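Side-chain contacts in CRISPR system Cmr subunit Cmr1-1 (Pyrococcus furiosus, PDB 4W8Z), which binds RNA as the Cmr1 subunit that, together with Cmr6, caps the type III-B Cmr ribonucleoprotein complex, part of a CRISPR immune system directed against invading nucleic acids: residues R43-A48 with L146-S151; I64-Q67 with K73-S76; K97-G102 with N236-L241; S159-G164 with N246-Y251. All coordinates share one frame; numbering follows the deposited sequence.

Interaction 1 (R43-A48 with L146-S151); sequences RWWFRA and LWALVS
Two helices of the N-terminal RAMP unit, a ferredoxin-like fold with strand order 2-3-1-4, meet where Trp-45 of helix 38-54 lies against Ala-148 and Leu-149 of helix 136-152. The indole presents a face to the second helix, and that face meets backbone as much as side chain: Ala-148 O sits 4.0 Å above the ring plane of Trp-45, over its centre, with Leu-149 N nearer the rim. Along the benzo side the Ala-148 methyl touches, its CB 3.9 Å from Trp-45 CE3. At the pyrrole side Trp-45 CD1 comes to 3.7 Å from Leu-149 CA. Leu-149 turns its CG anti to the backbone N (chi1 168°), which runs the side chain past the indole, CD1 of Leu-149 being 4.1 Å from CD1 of Trp-45. From there it goes on to Ile-38, Ala-41 and Met-42 of the first helix.

The opposite face of Trp-45 is met from its own helix by Trp-44, which comes edge-on and steeply inclined, its CZ3 3.7 Å above the Trp-45 plane, over the ring centre. Further round the second helix, Ser-151 OG bonds back to Trp-147 O at 2.9 Å, so the serine's polar group is satisfied locally and makes no demand on this contact.

Between 43-48 and 146-151 the contact is van der Waals. Packing on both faces probably limits how the Trp-45 ring can turn, alanine's short side chain allowing the helix backbone to come up against the indole.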
loop_
_atom_site.group_PDB
_atom_site.type_symbol
_atom_site.label_atom_id
_atom_site.label_comp_id
_atom_site.label_asym_id
_atom_site.label_seq_id
_atom_site.Cartn_x
_atom_site.Cartn_y
_atom_site.Cartn_z
ATOM N N ARG A 43 10.335 -1.831 -5.336
ATOM C CA ARG A 43 10.869 -3.182 -5.292
ATOM C C ARG A 43 9.802 -4.143 -4.790
ATOM O O ARG A 43 9.640 -5.241 -5.326
ATOM C CB ARG A 43 12.105 -3.245 -4.396
ATOM C CG ARG A 43 12.976 -4.460 -4.637
ATOM C CD ARG A 43 13.946 -4.681 -3.497
ATOM N NE ARG A 43 15.021 -5.584 -3.889
ATOM C CZ ARG A 43 16.202 -5.175 -4.335
ATOM N NH1 ARG A 43 16.452 -3.876 -4.434
ATOM N NH2 ARG A 43 17.132 -6.061 -4.678
ATOM N N TRP A 44 9.063 -3.718 -3.768
ATOM C CA TRP A 44 7.990 -4.536 -3.218
ATOM C C TRP A 44 6.945 -4.822 -4.283
ATOM O O TRP A 44 6.501 -5.958 -4.442
ATOM C CB TRP A 44 7.330 -3.855 -2.020
ATOM C CG TRP A 44 6.439 -4.780 -1.239
ATOM C CD1 TRP A 44 6.770 -5.474 -0.116
ATOM C CD2 TRP A 44 5.072 -5.120 -1.530
ATOM N NE1 TRP A 44 5.700 -6.222 0.316
ATOM C CE2 TRP A 44 4.646 -6.025 -0.535
ATOM C CE3 TRP A 44 4.169 -4.743 -2.531
ATOM C CZ2 TRP A 44 3.360 -6.561 -0.512
ATOM C CZ3 TRP A 44 2.895 -5.280 -2.511
ATOM C CH2 TRP A 44 2.502 -6.180 -1.507
ATOM N N TRP A 45 6.564 -3.783 -5.019
ATOM C CA TRP A 45 5.483 -3.900 -5.984
ATOM C C TRP A 45 5.898 -4.651 -7.234
ATOM O O TRP A 45 5.053 -5.219 -7.924
ATOM C CB TRP A 45 4.940 -2.515 -6.344
ATOM C CG TRP A 45 3.825 -2.138 -5.439
ATOM C CD1 TRP A 45 3.849 -1.202 -4.448
ATOM C CD2 TRP A 45 2.526 -2.737 -5.397
ATOM N NE1 TRP A 45 2.637 -1.164 -3.805
ATOM C CE2 TRP A 45 1.807 -2.099 -4.367
ATOM C CE3 TRP A 45 1.899 -3.749 -6.134
ATOM C CZ2 TRP A 45 0.488 -2.433 -4.057
ATOM C CZ3 TRP A 45 0.591 -4.080 -5.826
ATOM C CH2 TRP A 45 -0.101 -3.422 -4.795
ATOM N N PHE A 46 7.192 -4.673 -7.526
ATOM C CA PHE A 46 7.672 -5.479 -8.636
ATOM C C PHE A 46 7.417 -6.952 -8.348
ATOM O O PHE A 46 7.037 -7.713 -9.233
ATOM C CB PHE A 46 9.159 -5.247 -8.896
ATOM C CG PHE A 46 9.753 -6.224 -9.861
ATOM C CD1 PHE A 46 9.567 -6.069 -11.222
ATOM C CD2 PHE A 46 10.483 -7.309 -9.406
ATOM C CE1 PHE A 46 10.105 -6.975 -12.113
ATOM C CE2 PHE A 46 11.022 -8.217 -10.291
ATOM C CZ PHE A 46 10.834 -8.049 -11.648
ATOM N N ARG A 47 7.633 -7.345 -7.099
ATOM C CA ARG A 47 7.467 -8.735 -6.696
ATOM C C ARG A 47 6.005 -9.148 -6.768
ATOM O O ARG A 47 5.688 -10.289 -7.093
ATOM C CB ARG A 47 8.000 -8.957 -5.283
ATOM C CG ARG A 47 9.461 -8.600 -5.098
ATOM C CD ARG A 47 9.995 -9.249 -3.837
ATOM N NE ARG A 47 9.611 -10.658 -3.794
ATOM C CZ ARG A 47 10.134 -11.560 -2.970
ATOM N NH1 ARG A 47 11.082 -11.211 -2.109
ATOM N NH2 ARG A 47 9.712 -12.815 -3.015
ATOM N N ALA A 48 5.117 -8.209 -6.460
ATOM C CA ALA A 48 3.685 -8.475 -6.488
ATOM C C ALA A 48 3.188 -8.621 -7.921
ATOM O O ALA A 48 2.290 -9.417 -8.198
ATOM C CB ALA A 48 2.925 -7.372 -5.771
ATOM N N LEU A 146 6.474 1.481 -10.320
ATOM C CA LEU A 146 6.139 2.803 -9.802
ATOM C C LEU A 146 4.668 3.132 -10.026
ATOM O O LEU A 146 4.019 3.706 -9.149
ATOM C CB LEU A 146 7.016 3.875 -10.447
ATOM C CG LEU A 146 6.692 5.323 -10.078
ATOM C CD1 LEU A 146 6.719 5.530 -8.577
ATOM C CD2 LEU A 146 7.678 6.241 -10.745
ATOM N N TRP A 147 4.154 2.776 -11.201
ATOM C CA TRP A 147 2.734 2.933 -11.495
ATOM C C TRP A 147 1.895 2.214 -10.444
ATOM O O TRP A 147 0.895 2.749 -9.966
ATOM C CB TRP A 147 2.395 2.396 -12.888
ATOM C CG TRP A 147 0.951 2.591 -13.267
ATOM C CD1 TRP A 147 0.431 3.601 -14.029
ATOM C CD2 TRP A 147 -0.160 1.761 -12.894
ATOM N NE1 TRP A 147 -0.931 3.450 -14.159
ATOM C CE2 TRP A 147 -1.319 2.331 -13.469
ATOM C CE3 TRP A 147 -0.287 0.594 -12.131
ATOM C CZ2 TRP A 147 -2.586 1.775 -13.303
ATOM C CZ3 TRP A 147 -1.549 0.042 -11.966
ATOM C CH2 TRP A 147 -2.681 0.634 -12.551
ATOM N N ALA A 148 2.312 0.997 -10.097
ATOM C CA ALA A 148 1.598 0.179 -9.121
ATOM C C ALA A 148 1.687 0.784 -7.720
ATOM O O ALA A 148 0.711 0.774 -6.964
ATOM C CB ALA A 148 2.140 -1.245 -9.120
ATOM N N LEU A 149 2.858 1.312 -7.385
ATOM C CA LEU A 149 3.069 1.962 -6.095
ATOM C C LEU A 149 2.120 3.145 -5.896
ATOM O O LEU A 149 1.567 3.330 -4.814
ATOM C CB LEU A 149 4.522 2.427 -5.967
ATOM C CG LEU A 149 4.842 3.364 -4.803
ATOM C CD1 LEU A 149 4.403 2.740 -3.491
ATOM C CD2 LEU A 149 6.328 3.692 -4.777
ATOM N N VAL A 150 1.930 3.940 -6.943
ATOM C CA VAL A 150 1.053 5.100 -6.858
ATOM C C VAL A 150 -0.420 4.692 -6.897
ATOM O O VAL A 150 -1.253 5.267 -6.199
ATOM C CB VAL A 150 1.348 6.103 -7.994
ATOM C CG1 VAL A 150 0.394 7.290 -7.932
ATOM C CG2 VAL A 150 2.791 6.582 -7.913
ATOM N N SER A 151 -0.731 3.681 -7.702
ATOM C CA SER A 151 -2.116 3.256 -7.904
ATOM C C SER A 151 -2.704 2.434 -6.751
ATOM O O SER A 151 -3.889 2.568 -6.433
ATOM C CB SER A 151 -2.225 2.453 -9.198
ATOM O OG SER A 151 -1.908 3.265 -10.314
#

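Interaction 2 (I64-Q67 with K73-S76); sequences IENQ and KERS
Gln-67 O, near the end of helix 58-69, accepts a hydrogen bond from Arg-77 NE, and close by Glu-74, in the loop leading to strand 79-84, sets its carboxylate against Asn-66 and Gln-67. The chain has doubled back here, and Glu-74 reaches toward the helix it has just left. Extended beyond CG, the Glu-74 side chain brings its carboxylate flank up to the last turns: OE1 lies 3.4 Å from Asn-66 CB, while OE2 is 4.0 Å from Gln-67 CA and 4.3 Å from Gln-67 CG.

These are carbon-oxygen contacts. Asn-66 sets its CG beside the backbone N and anti to the carbonyl carbon (chi1 -73°), turning the amide away from the carboxylate and toward Arg-43 of helix 38-54, and leaving CB to face Glu-74. The helix meets the acid with main-chain atoms as well, among them Asn-66 O, 3.8 Å from Glu-74 OE1. One residue back, Glu-65 OE1 forms a salt bridge with Arg-43 NE.

A carboxylate beside Asn-66 O, toward the C-terminal end of the helix, would probably be mildly disfavoured. Arg-77 probably offsets part of the charge, its NH2 making a long, weak ion pair with Glu-74 OE2. The loop thus touches the helix at the surface without a direct polar bond between the two segments.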
loop_
_atom_site.group_PDB
_atom_site.type_symbol
_atom_site.label_atom_id
_atom_site.label_comp_id
_atom_site.label_asym_id
_atom_site.label_seq_id
_atom_site.Cartn_x
_atom_site.Cartn_y
_atom_site.Cartn_z
ATOM N N ILE A 64 15.181 -12.477 -11.135
ATOM C CA ILE A 64 14.805 -11.314 -11.925
ATOM C C ILE A 64 14.791 -10.047 -11.073
ATOM O O ILE A 64 15.203 -8.981 -11.534
ATOM C CB ILE A 64 13.428 -11.507 -12.584
ATOM C CG1 ILE A 64 13.345 -12.898 -13.213
ATOM C CG2 ILE A 64 13.166 -10.414 -13.616
ATOM C CD1 ILE A 64 12.487 -12.968 -14.455
ATOM N N GLU A 65 14.327 -10.168 -9.830
ATOM C CA GLU A 65 14.283 -9.025 -8.918
ATOM C C GLU A 65 15.669 -8.428 -8.697
ATOM O O GLU A 65 15.853 -7.213 -8.790
ATOM C CB GLU A 65 13.682 -9.417 -7.567
ATOM C CG GLU A 65 13.763 -8.297 -6.538
ATOM C CD GLU A 65 13.411 -8.754 -5.138
ATOM O OE1 GLU A 65 13.619 -7.969 -4.187
ATOM O OE2 GLU A 65 12.927 -9.895 -4.990
ATOM N N ASN A 66 16.639 -9.285 -8.396
ATOM C CA ASN A 66 18.020 -8.844 -8.260
ATOM C C ASN A 66 18.548 -8.327 -9.589
ATOM O O ASN A 66 19.325 -7.376 -9.632
ATOM C CB ASN A 66 18.907 -9.980 -7.745
ATOM C CG ASN A 66 18.668 -10.289 -6.280
ATOM O OD1 ASN A 66 18.211 -9.434 -5.520
ATOM N ND2 ASN A 66 18.984 -11.514 -5.874
ATOM N N GLN A 67 18.108 -8.950 -10.676
ATOM C CA GLN A 67 18.578 -8.580 -12.003
ATOM C C GLN A 67 18.113 -7.174 -12.383
ATOM O O GLN A 67 18.770 -6.485 -13.164
ATOM C CB GLN A 67 18.101 -9.597 -13.039
ATOM C CG GLN A 67 19.027 -9.741 -14.230
ATOM C CD GLN A 67 18.577 -10.824 -15.191
ATOM O OE1 GLN A 67 17.533 -11.447 -14.997
ATOM N NE2 GLN A 67 19.368 -11.055 -16.235
ATOM N N LYS A 73 25.591 -9.021 -4.421
ATOM C CA LYS A 73 26.558 -9.551 -5.377
ATOM C C LYS A 73 26.309 -8.955 -6.767
ATOM O O LYS A 73 27.001 -9.278 -7.733
ATOM C CB LYS A 73 26.480 -11.088 -5.408
ATOM C CG LYS A 73 27.548 -11.799 -6.248
ATOM C CD LYS A 73 28.960 -11.429 -5.815
ATOM C CE LYS A 73 29.995 -11.871 -6.844
ATOM N NZ LYS A 73 30.104 -13.351 -6.960
ATOM N N GLU A 74 25.331 -8.059 -6.861
ATOM C CA GLU A 74 24.915 -7.547 -8.163
ATOM C C GLU A 74 24.779 -6.026 -8.213
ATOM O O GLU A 74 24.631 -5.363 -7.186
ATOM C CB GLU A 74 23.588 -8.191 -8.565
ATOM C CG GLU A 74 23.463 -8.504 -10.039
ATOM C CD GLU A 74 22.477 -9.622 -10.303
ATOM O OE1 GLU A 74 21.897 -10.144 -9.326
ATOM O OE2 GLU A 74 22.282 -9.982 -11.483
ATOM N N ARG A 75 24.839 -5.485 -9.426
ATOM C CA ARG A 75 24.593 -4.068 -9.661
ATOM C C ARG A 75 23.253 -3.898 -10.369
ATOM O O ARG A 75 22.958 -4.614 -11.328
ATOM C CB ARG A 75 25.722 -3.450 -10.490
ATOM N N SER A 76 22.442 -2.957 -9.889
ATOM C CA SER A 76 21.104 -2.739 -10.435
ATOM C C SER A 76 21.152 -2.328 -11.900
ATOM O O SER A 76 21.999 -1.534 -12.306
ATOM C CB SER A 76 20.355 -1.677 -9.626
ATOM O OG SER A 76 20.986 -0.414 -9.729
#

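Interaction 3 (K97-G102 with N236-L241); sequences KDKNVG and NTWEVL
Lys-99 lays its aliphatic chain over one face of the Trp-238 indole, a cation-pi and CH-pi pairing that joins short helix 95-99, in the N-terminal RAMP part, to the first turn of the long helix 237-264 in the C-terminal Cmr1 part. The chain follows the ring from one end to the other. Its CB is 3.6 Å from CE3 of Trp-238, CD stands 3.7 Å from the centroid of the five-membered ring, and NZ ends 4.3 Å from the same centroid, 23° off the normal. The course comes from a bend at chi2 (-72°), after a first torsion that puts CG beside the backbone N; beyond that the lysine runs straight. The methylenes supply the close contact, and the ammonium can probably draw on the electrons of the indole.

Val-101 adds an apolar touch at the benzo end, near Lys-99 CB. Its CG2 approaches CZ3 of Trp-238 at 3.8 Å, the two side chains crossing at about a right angle, and Leu-241, one turn further along the helix, turns toward the same loop. Between Lys-99 and Val-101 the chain makes a Schellman motif at Asn-100, whose positive phi turns it out of the helix. The Asn-100 amide itself points to a different partner, Asn-246, its ND2 donating to OD1 of that residue lower on helix 237-264.

Helix 237-264 begins just before the tryptophan: Asn-236 is its N-cap, and OD1 of Asn-236 accepts the backbone N-H of Glu-239 at 2.9 Å, the donor tilted 28° from the amide carbonyl plane.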
loop_
_atom_site.group_PDB
_atom_site.type_symbol
_atom_site.label_atom_id
_atom_site.label_comp_id
_atom_site.label_asym_id
_atom_site.label_seq_id
_atom_site.Cartn_x
_atom_site.Cartn_y
_atom_site.Cartn_z
ATOM N N LYS A 97 -7.201 15.004 17.040
ATOM C CA LYS A 97 -8.554 15.218 17.532
ATOM C C LYS A 97 -9.367 15.968 16.479
ATOM O O LYS A 97 -10.473 15.554 16.121
ATOM C CB LYS A 97 -8.539 15.990 18.854
ATOM N N ASP A 98 -8.793 17.057 15.970
ATOM C CA ASP A 98 -9.463 17.940 15.014
ATOM C C ASP A 98 -9.983 17.227 13.769
ATOM O O ASP A 98 -11.107 17.470 13.334
ATOM C CB ASP A 98 -8.514 19.064 14.580
ATOM C CG ASP A 98 -8.280 20.090 15.672
ATOM O OD1 ASP A 98 -8.680 19.841 16.830
ATOM O OD2 ASP A 98 -7.685 21.147 15.370
ATOM N N LYS A 99 -9.160 16.355 13.197
ATOM C CA LYS A 99 -9.494 15.724 11.924
ATOM C C LYS A 99 -10.061 14.311 12.081
ATOM O O LYS A 99 -10.381 13.662 11.086
ATOM C CB LYS A 99 -8.264 15.681 11.017
ATOM C CG LYS A 99 -7.631 17.035 10.732
ATOM C CD LYS A 99 -8.485 17.867 9.791
ATOM C CE LYS A 99 -7.808 19.194 9.476
ATOM N NZ LYS A 99 -8.685 20.109 8.699
ATOM N N ASN A 100 -10.177 13.849 13.326
ATOM C CA ASN A 100 -10.723 12.527 13.630
ATOM C C ASN A 100 -9.888 11.422 12.964
ATOM O O ASN A 100 -10.368 10.674 12.109
ATOM C CB ASN A 100 -12.193 12.452 13.195
ATOM C CG ASN A 100 -12.904 11.224 13.725
ATOM O OD1 ASN A 100 -12.374 10.492 14.562
ATOM N ND2 ASN A 100 -14.121 10.997 13.243
ATOM N N VAL A 101 -8.619 11.348 13.359
ATOM C CA VAL A 101 -7.660 10.412 12.782
ATOM C C VAL A 101 -6.857 9.737 13.892
ATOM O O VAL A 101 -5.848 9.083 13.638
ATOM C CB VAL A 101 -6.685 11.124 11.808
ATOM C CG1 VAL A 101 -6.208 10.176 10.754
ATOM C CG2 VAL A 101 -7.357 12.285 11.127
ATOM N N GLY A 102 -7.323 9.892 15.125
ATOM C CA GLY A 102 -6.547 9.516 16.293
ATOM C C GLY A 102 -6.362 8.037 16.567
ATOM O O GLY A 102 -5.490 7.655 17.348
ATOM N N ASN A 236 -13.769 15.879 0.918
ATOM C CA ASN A 236 -12.340 16.125 0.862
ATOM C C ASN A 236 -11.600 14.902 1.377
ATOM O O ASN A 236 -12.227 13.925 1.786
ATOM C CB ASN A 236 -11.974 17.361 1.683
ATOM C CG ASN A 236 -12.562 17.324 3.077
ATOM O OD1 ASN A 236 -12.170 16.504 3.902
ATOM N ND2 ASN A 236 -13.504 18.213 3.349
ATOM N N THR A 237 -10.273 14.960 1.365
ATOM C CA THR A 237 -9.460 13.828 1.786
ATOM C C THR A 237 -9.689 13.503 3.256
ATOM O O THR A 237 -9.867 12.342 3.619
ATOM C CB THR A 237 -7.962 14.092 1.548
ATOM O OG1 THR A 237 -7.752 14.446 0.176
ATOM C CG2 THR A 237 -7.139 12.855 1.878
ATOM N N TRP A 238 -9.695 14.533 4.093
ATOM C CA TRP A 238 -9.842 14.346 5.531
ATOM C C TRP A 238 -11.138 13.618 5.887
ATOM O O TRP A 238 -11.180 12.855 6.851
ATOM C CB TRP A 238 -9.784 15.692 6.258
ATOM C CG TRP A 238 -8.414 16.301 6.339
ATOM C CD1 TRP A 238 -8.002 17.471 5.769
ATOM C CD2 TRP A 238 -7.277 15.774 7.039
ATOM N NE1 TRP A 238 -6.682 17.706 6.070
ATOM C CE2 TRP A 238 -6.214 16.679 6.848
ATOM C CE3 TRP A 238 -7.055 14.628 7.810
ATOM C CZ2 TRP A 238 -4.950 16.470 7.398
ATOM C CZ3 TRP A 238 -5.799 14.423 8.355
ATOM C CH2 TRP A 238 -4.765 15.339 8.147
ATOM N N GLU A 239 -12.189 13.852 5.107
ATOM C CA GLU A 239 -13.471 13.203 5.356
ATOM C C GLU A 239 -13.358 11.701 5.123
ATOM O O GLU A 239 -13.907 10.903 5.882
ATOM C CB GLU A 239 -14.569 13.792 4.468
ATOM C CG GLU A 239 -15.977 13.423 4.921
ATOM C CD GLU A 239 -17.028 13.704 3.865
ATOM O OE1 GLU A 239 -16.932 13.124 2.763
ATOM O OE2 GLU A 239 -17.949 14.504 4.136
ATOM N N VAL A 240 -12.637 11.326 4.072
ATOM C CA VAL A 240 -12.385 9.924 3.761
ATOM C C VAL A 240 -11.582 9.256 4.873
ATOM O O VAL A 240 -11.945 8.182 5.355
ATOM C CB VAL A 240 -11.637 9.772 2.425
ATOM C CG1 VAL A 240 -11.104 8.355 2.262
ATOM C CG2 VAL A 240 -12.549 10.151 1.267
ATOM N N LEU A 241 -10.494 9.902 5.279
ATOM C CA LEU A 241 -9.670 9.415 6.380
ATOM C C LEU A 241 -10.481 9.269 7.666
ATOM O O LEU A 241 -10.284 8.324 8.429
ATOM C CB LEU A 241 -8.481 10.351 6.609
ATOM C CG LEU A 241 -7.332 10.236 5.607
ATOM C CD1 LEU A 241 -6.336 11.364 5.786
ATOM C CD2 LEU A 241 -6.642 8.888 5.751
#

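Interaction 4 (S159-G164 with N246-Y251); sequences SRRGTG and NSYKEY
Arg-161 and Tyr-248 reach for each other from CA atoms 9.8 Å apart, those of Arg-161 and Tyr-248. Arg-161 sets CG beside its backbone N (chi1 -66°) and then stays extended from CG to NE, which carries the guanidinium from the loop to the helix. On the other side, a first torsion with CG anti to the backbone N (chi1 173°) directs the Tyr-248 ring from helix 237-264 toward the loop, where its OH meets NH1.

NH1 of Arg-161 and OH of Tyr-248 are 3.0 Å apart. The bond is weak, since its N-H...O angle is only 123°. NH1 of Arg-161 also comes obliquely to the hydroxyl-bearing end of the ring, 3.3 Å from Tyr-248 CZ. The two planes are turned 53° apart, neither stacked nor perpendicular, and Tyr-248 CE1 lies over one face of the guanidinium. A firmer hold on the arginine comes from a second partner, as its NH2 donates to Val-317 O.

The backbone behind it is fixed too: Arg-161 O accepts from Trp-105 NE1, and Gly-162 has a positive phi, a conformation that suits glycine. This turn belongs to the glycine-rich loop between helix 136-152 and strand 166-172. From there Arg-161 packs on Phe-286 of strand 284-291 and crosses to helix 237-264, which also rests on helix 327-330 through Ser-247 and Glu-250.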
loop_
_atom_site.group_PDB
_atom_site.type_symbol
_atom_site.label_atom_id
_atom_site.label_comp_id
_atom_site.label_asym_id
_atom_site.label_seq_id
_atom_site.Cartn_x
_atom_site.Cartn_y
_atom_site.Cartn_z
ATOM N N SER A 159 1.712 3.590 6.309
ATOM C CA SER A 159 1.193 3.727 4.948
ATOM C C SER A 159 0.146 2.664 4.580
ATOM O O SER A 159 -0.592 2.829 3.609
ATOM C CB SER A 159 2.347 3.703 3.942
ATOM O OG SER A 159 3.437 2.949 4.446
ATOM N N ARG A 160 0.073 1.583 5.353
ATOM C CA ARG A 160 -1.000 0.604 5.187
ATOM C C ARG A 160 -2.284 1.092 5.849
ATOM O O ARG A 160 -3.347 0.484 5.696
ATOM C CB ARG A 160 -0.599 -0.752 5.764
ATOM C CG ARG A 160 0.471 -1.468 4.959
ATOM C CD ARG A 160 0.934 -2.726 5.665
ATOM N NE ARG A 160 1.500 -2.415 6.969
ATOM C CZ ARG A 160 1.806 -3.319 7.894
ATOM N NH1 ARG A 160 1.594 -4.611 7.672
ATOM N NH2 ARG A 160 2.320 -2.927 9.050
ATOM N N ARG A 161 -2.179 2.197 6.578
ATOM C CA ARG A 161 -3.328 2.762 7.269
ATOM C C ARG A 161 -3.601 4.207 6.870
ATOM O O ARG A 161 -3.975 5.026 7.712
ATOM C CB ARG A 161 -3.137 2.694 8.783
ATOM C CG ARG A 161 -3.096 1.303 9.377
ATOM C CD ARG A 161 -3.266 1.410 10.878
ATOM N NE ARG A 161 -2.992 0.164 11.583
ATOM C CZ ARG A 161 -3.220 -0.014 12.881
ATOM N NH1 ARG A 161 -3.733 0.975 13.607
ATOM N NH2 ARG A 161 -2.939 -1.181 13.452
ATOM N N GLY A 162 -3.400 4.532 5.599
ATOM C CA GLY A 162 -3.845 5.815 5.093
ATOM C C GLY A 162 -2.810 6.907 4.907
ATOM O O GLY A 162 -3.118 7.932 4.312
ATOM N N THR A 163 -1.594 6.717 5.401
ATOM C CA THR A 163 -0.565 7.726 5.180
ATOM C C THR A 163 0.196 7.462 3.884
ATOM O O THR A 163 0.261 6.330 3.407
ATOM C CB THR A 163 0.446 7.794 6.344
ATOM O OG1 THR A 163 1.347 6.686 6.265
ATOM C CG2 THR A 163 -0.264 7.781 7.684
ATOM N N GLY A 164 0.774 8.512 3.317
ATOM C CA GLY A 164 1.674 8.352 2.194
ATOM C C GLY A 164 1.011 7.917 0.902
ATOM O O GLY A 164 1.664 7.353 0.023
ATOM N N ASN A 246 -13.451 6.089 12.069
ATOM C CA ASN A 246 -14.653 5.656 12.770
ATOM C C ASN A 246 -14.830 4.150 12.656
ATOM O O ASN A 246 -15.115 3.473 13.642
ATOM C CB ASN A 246 -15.891 6.371 12.232
ATOM C CG ASN A 246 -15.934 7.837 12.623
ATOM O OD1 ASN A 246 -15.221 8.275 13.532
ATOM N ND2 ASN A 246 -16.778 8.607 11.940
ATOM N N SER A 247 -14.642 3.633 11.447
ATOM C CA SER A 247 -14.736 2.201 11.195
ATOM C C SER A 247 -13.708 1.427 12.010
ATOM O O SER A 247 -14.029 0.406 12.622
ATOM C CB SER A 247 -14.546 1.904 9.709
ATOM O OG SER A 247 -15.582 2.480 8.936
ATOM N N TYR A 248 -12.474 1.925 12.021
ATOM C CA TYR A 248 -11.386 1.240 12.709
ATOM C C TYR A 248 -11.551 1.284 14.226
ATOM O O TYR A 248 -11.098 0.384 14.932
ATOM C CB TYR A 248 -10.032 1.838 12.316
ATOM C CG TYR A 248 -8.886 1.289 13.131
ATOM C CD1 TYR A 248 -8.379 0.018 12.885
ATOM C CD2 TYR A 248 -8.327 2.031 14.163
ATOM C CE1 TYR A 248 -7.338 -0.494 13.638
ATOM C CE2 TYR A 248 -7.289 1.529 14.921
ATOM C CZ TYR A 248 -6.795 0.268 14.655
ATOM O OH TYR A 248 -5.757 -0.225 15.417
ATOM N N LYS A 249 -12.195 2.331 14.731
ATOM C CA LYS A 249 -12.413 2.455 16.166
ATOM C C LYS A 249 -13.349 1.356 16.655
ATOM O O LYS A 249 -13.132 0.766 17.712
ATOM C CB LYS A 249 -12.982 3.831 16.507
ATOM C CG LYS A 249 -13.165 4.088 17.993
ATOM C CD LYS A 249 -13.993 5.342 18.224
ATOM C CE LYS A 249 -14.311 5.547 19.697
ATOM N NZ LYS A 249 -15.318 6.635 19.907
ATOM N N GLU A 250 -14.387 1.079 15.869
ATOM C CA GLU A 250 -15.356 0.050 16.221
ATOM C C GLU A 250 -14.777 -1.339 15.987
ATOM O O GLU A 250 -15.019 -2.263 16.768
ATOM C CB GLU A 250 -16.650 0.233 15.421
ATOM C CG GLU A 250 -17.712 -0.842 15.658
ATOM C CD GLU A 250 -18.245 -0.885 17.092
ATOM O OE1 GLU A 250 -17.900 -0.005 17.913
ATOM O OE2 GLU A 250 -19.026 -1.815 17.397
ATOM N N TYR A 251 -14.010 -1.470 14.909
ATOM C CA TYR A 251 -13.292 -2.703 14.595
ATOM C C TYR A 251 -12.362 -3.086 15.740
ATOM O O TYR A 251 -12.347 -4.231 16.188
ATOM C CB TYR A 251 -12.507 -2.523 13.299
ATOM C CG TYR A 251 -11.650 -3.694 12.869
ATOM C CD1 TYR A 251 -12.220 -4.870 12.401
ATOM C CD2 TYR A 251 -10.262 -3.604 12.889
ATOM C CE1 TYR A 251 -11.435 -5.930 11.984
ATOM C CE2 TYR A 251 -9.471 -4.659 12.472
ATOM C CZ TYR A 251 -10.062 -5.816 12.023
ATOM O OH TYR A 251 -9.272 -6.860 11.607
#

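Interactions 1 and 2 share the N-terminal RAMP part, their centres about 17 Å apart, and are joined because helix 58-69 follows helix 38-54 directly and Glu-65 bridges the two. Along the chain interaction 2 falls wholly between the two halves of interaction 1. Interactions 3 and 4 lie about 10 Å apart between centres, both on helix 237-264, and their segments alternate along the sequence; Asn-100 and Asn-246 connect them. Interaction 2 and interaction 3, about 41 Å apart between centres, fall on opposite sides of the chain's centre. The first pair consolidates one ferredoxin-like unit, whereas the second joins helix 95-99 and the 159-164 loop to helix 237-264 of the C-terminal region.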